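Local coordinates for periplasmic sugar-binding domain protein (Pseudomonas fluorescens Pf-5, PDB 3H75), which probably binds a carbohydrate, as a two-domain periplasmic protein of the bacterial solute-binding protein 2 family, at residues W187-A192 with N213-L218. Sequence-based numbering, arbitrary orientation.
With SO4 (sulfate ion), chain B.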
loop_
_atom_site.group_PDB
_atom_site.type_symbol
_atom_site.label_atom_id
_atom_site.label_comp_id
_atom_site.label_asym_id
_atom_site.label_seq_id
_atom_site.Cartn_x
_atom_site.Cartn_y
_atom_site.Cartn_z
ATOM N N TRP A 187 10.068 -6.616 0.381
ATOM C CA TRP A 187 9.887 -5.224 -0.048
ATOM C C TRP A 187 11.215 -4.559 -0.404
ATOM O O TRP A 187 11.239 -3.375 -0.741
ATOM C CB TRP A 187 9.241 -4.369 1.059
ATOM C CG TRP A 187 7.973 -4.897 1.669
ATOM C CD1 TRP A 187 7.708 -5.036 3.002
ATOM C CD2 TRP A 187 6.783 -5.300 0.980
ATOM N NE1 TRP A 187 6.426 -5.498 3.189
ATOM C CE2 TRP A 187 5.836 -5.669 1.962
ATOM C CE3 TRP A 187 6.423 -5.382 -0.371
ATOM C CZ2 TRP A 187 4.553 -6.114 1.636
ATOM C CZ3 TRP A 187 5.146 -5.824 -0.695
ATOM C CH2 TRP A 187 4.226 -6.183 0.304
ATOM N N ASN A 188 12.303 -5.324 -0.345
ATOM C CA ASN A 188 13.656 -4.807 -0.571
ATOM C C ASN A 188 14.199 -4.919 -1.997
ATOM O O ASN A 188 14.244 -6.003 -2.578
ATOM C CB ASN A 188 14.596 -5.505 0.416
ATOM C CG ASN A 188 15.981 -4.902 0.443
ATOM O OD1 ASN A 188 16.763 -5.069 -0.491
ATOM N ND2 ASN A 188 16.294 -4.192 1.522
ATOM N N ARG A 189 14.634 -3.782 -2.537
ATOM C CA ARG A 189 15.162 -3.701 -3.893
ATOM C C ARG A 189 16.429 -4.514 -4.149
ATOM O O ARG A 189 16.485 -5.288 -5.102
ATOM C CB ARG A 189 15.410 -2.235 -4.266
ATOM C CG ARG A 189 15.913 -2.028 -5.680
ATOM C CD ARG A 189 15.895 -0.554 -6.034
ATOM N NE ARG A 189 16.380 -0.297 -7.385
ATOM C CZ ARG A 189 16.276 0.877 -7.997
ATOM N NH1 ARG A 189 15.704 1.901 -7.378
ATOM N NH2 ARG A 189 16.738 1.025 -9.231
ATOM N N GLU A 190 17.454 -4.347 -3.321
ATOM C CA GLU A 190 18.680 -5.105 -3.548
ATOM C C GLU A 190 18.484 -6.605 -3.352
ATOM O O GLU A 190 19.119 -7.407 -4.036
ATOM C CB GLU A 190 19.819 -4.593 -2.654
ATOM C CG GLU A 190 19.504 -4.496 -1.181
ATOM C CD GLU A 190 20.672 -3.942 -0.384
ATOM O OE1 GLU A 190 21.173 -2.852 -0.741
ATOM O OE2 GLU A 190 21.085 -4.593 0.601
ATOM N N ARG A 191 17.605 -6.989 -2.430
ATOM C CA ARG A 191 17.350 -8.409 -2.198
ATOM C C ARG A 191 16.681 -9.010 -3.432
ATOM O O ARG A 191 17.078 -10.071 -3.911
ATOM C CB ARG A 191 16.455 -8.611 -0.970
ATOM C CG ARG A 191 16.139 -10.072 -0.663
ATOM C CD ARG A 191 15.257 -10.192 0.571
ATOM N NE ARG A 191 14.702 -11.532 0.750
ATOM C CZ ARG A 191 15.392 -12.587 1.174
ATOM N NH1 ARG A 191 16.681 -12.473 1.471
ATOM N NH2 ARG A 191 14.787 -13.760 1.309
ATOM N N ALA A 192 15.665 -8.328 -3.951
ATOM C CA ALA A 192 14.969 -8.806 -5.143
ATOM C C ALA A 192 15.953 -8.841 -6.303
ATOM O O ALA A 192 15.908 -9.741 -7.145
ATOM C CB ALA A 192 13.798 -7.887 -5.475
ATOM N N ASN A 213 5.682 -4.982 -4.938
ATOM C CA ASN A 213 5.923 -3.554 -4.768
ATOM C C ASN A 213 6.883 -3.078 -5.848
ATOM O O ASN A 213 7.463 -3.901 -6.574
ATOM C CB ASN A 213 6.375 -3.203 -3.330
ATOM C CG ASN A 213 7.866 -3.281 -3.119
ATOM O OD1 ASN A 213 8.581 -3.944 -3.857
ATOM N ND2 ASN A 213 8.342 -2.604 -2.072
ATOM N N ASP A 214 7.017 -1.764 -5.988
ATOM C CA ASP A 214 7.861 -1.206 -7.030
ATOM C C ASP A 214 9.358 -1.333 -6.798
ATOM O O ASP A 214 10.111 -1.516 -7.752
ATOM C CB ASP A 214 7.472 0.259 -7.308
ATOM C CG ASP A 214 7.628 1.167 -6.099
ATOM O OD1 ASP A 214 7.767 0.671 -4.962
ATOM O OD2 ASP A 214 7.591 2.398 -6.303
ATOM N N GLU A 215 9.782 -1.249 -5.540
ATOM C CA GLU A 215 11.197 -1.377 -5.198
ATOM C C GLU A 215 11.741 -2.691 -5.753
ATOM O O GLU A 215 12.780 -2.722 -6.420
ATOM C CB GLU A 215 11.380 -1.375 -3.676
ATOM C CG GLU A 215 10.916 -0.114 -2.947
ATOM C CD GLU A 215 11.892 1.039 -3.064
ATOM O OE1 GLU A 215 13.109 0.780 -3.188
ATOM O OE2 GLU A 215 11.444 2.206 -3.013
HETATM N N MSE A 216 11.036 -3.781 -5.474
HETATM C CA MSE A 216 11.466 -5.089 -5.939
HETATM C C MSE A 216 11.422 -5.192 -7.458
HETATM O O MSE A 216 12.308 -5.784 -8.063
HETATM C CB MSE A 216 10.612 -6.178 -5.293
HETATM C CG MSE A 216 10.784 -6.225 -3.780
HETATM SE SE MSE A 216 9.890 -7.685 -2.922
HETATM C CE MSE A 216 8.050 -7.229 -3.428
ATOM N N ALA A 217 10.406 -4.605 -8.085
ATOM C CA ALA A 217 10.323 -4.644 -9.541
ATOM C C ALA A 217 11.554 -3.964 -10.149
ATOM O O ALA A 217 12.169 -4.487 -11.078
ATOM C CB ALA A 217 9.042 -3.953 -10.013
ATOM N N LEU A 218 11.919 -2.800 -9.617
ATOM C CA LEU A 218 13.081 -2.066 -10.113
ATOM C C LEU A 218 14.369 -2.877 -9.937
ATOM O O LEU A 218 15.270 -2.816 -10.777
ATOM C CB LEU A 218 13.188 -0.719 -9.394
ATOM C CG LEU A 218 12.042 0.239 -9.716
ATOM C CD1 LEU A 218 12.124 1.450 -8.808
ATOM C CD2 LEU A 218 12.095 0.644 -11.184
HETATM S S SO4 B . 4.119 -3.246 5.125
HETATM O O1 SO4 B . 3.101 -3.890 4.268
HETATM O O2 SO4 B . 4.810 -2.207 4.348
HETATM O O3 SO4 B . 3.431 -2.640 6.274
HETATM O O4 SO4 B . 5.089 -4.266 5.581
HETATM O O HOH W 1 14.532 -1.227 -1.071
HETATM O O HOH W 2 17.573 -1.695 -9.578
#
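Asn213 reaches across to the loop at Trp187 and donates from ND2 to Trp187 O, 3.3 Å away, meeting the carbonyl well to one side of its C=O direction (109°). The two ends of the amide do different work: OD1 accepts from Met216 N at 2.9 Å and so N-caps helix 214-226, while ND2 also bonds a glycerol molecule. With chi1 at 88°, CG lies between the backbone N and the carbonyl carbon, which brings OD1 back over the first turn of its own helix. The indole of Trp187 slants across this side chain, ring and amide planes 46° apart, with CE3 3.7 Å from Asn213 CB. Trp187 NE1 makes a weak hydrogen bond to a sulfate ion that, like the glycerol, probably comes from the crystallisation liquor. Arg44 and Trp19, from the other lobe, also bind this sulfate, so Trp187 probably faces the interlobe cleft, consistent with a ligand site. With an alanine at Asn213, Met216 N is likely to lose its side-chain cap and Trp187 O this donor, leaving the loop less firmly tied to the helix.

Selenomethionine Met216 fills the angle between the two helix starts: SE lies against the Trp187 backbone, a bend at the last torsion brings CE towards CE3 of the indole, and CB packs 3.6 Å from Ala192 CB. Arg189, extended from CG to NE, runs past Glu215 O and sets one guanidinium face over Leu218 CB, 3.7 Å above the plane, while NH2 forms a salt bridge with Glu245. One water joins Arg189 NE to Leu218 O, another Arg189 N to Glu215 OE1.

Helices 189-202 and 214-226 meet through their first turns in one lobe of the periplasmic binding protein fold, as beta-alpha units following strands 177-184 and 206-211 of one mixed sheet, with strand 146-152 between them. Helix 244-252 adjoins Leu218, and helix 158-173 Trp187.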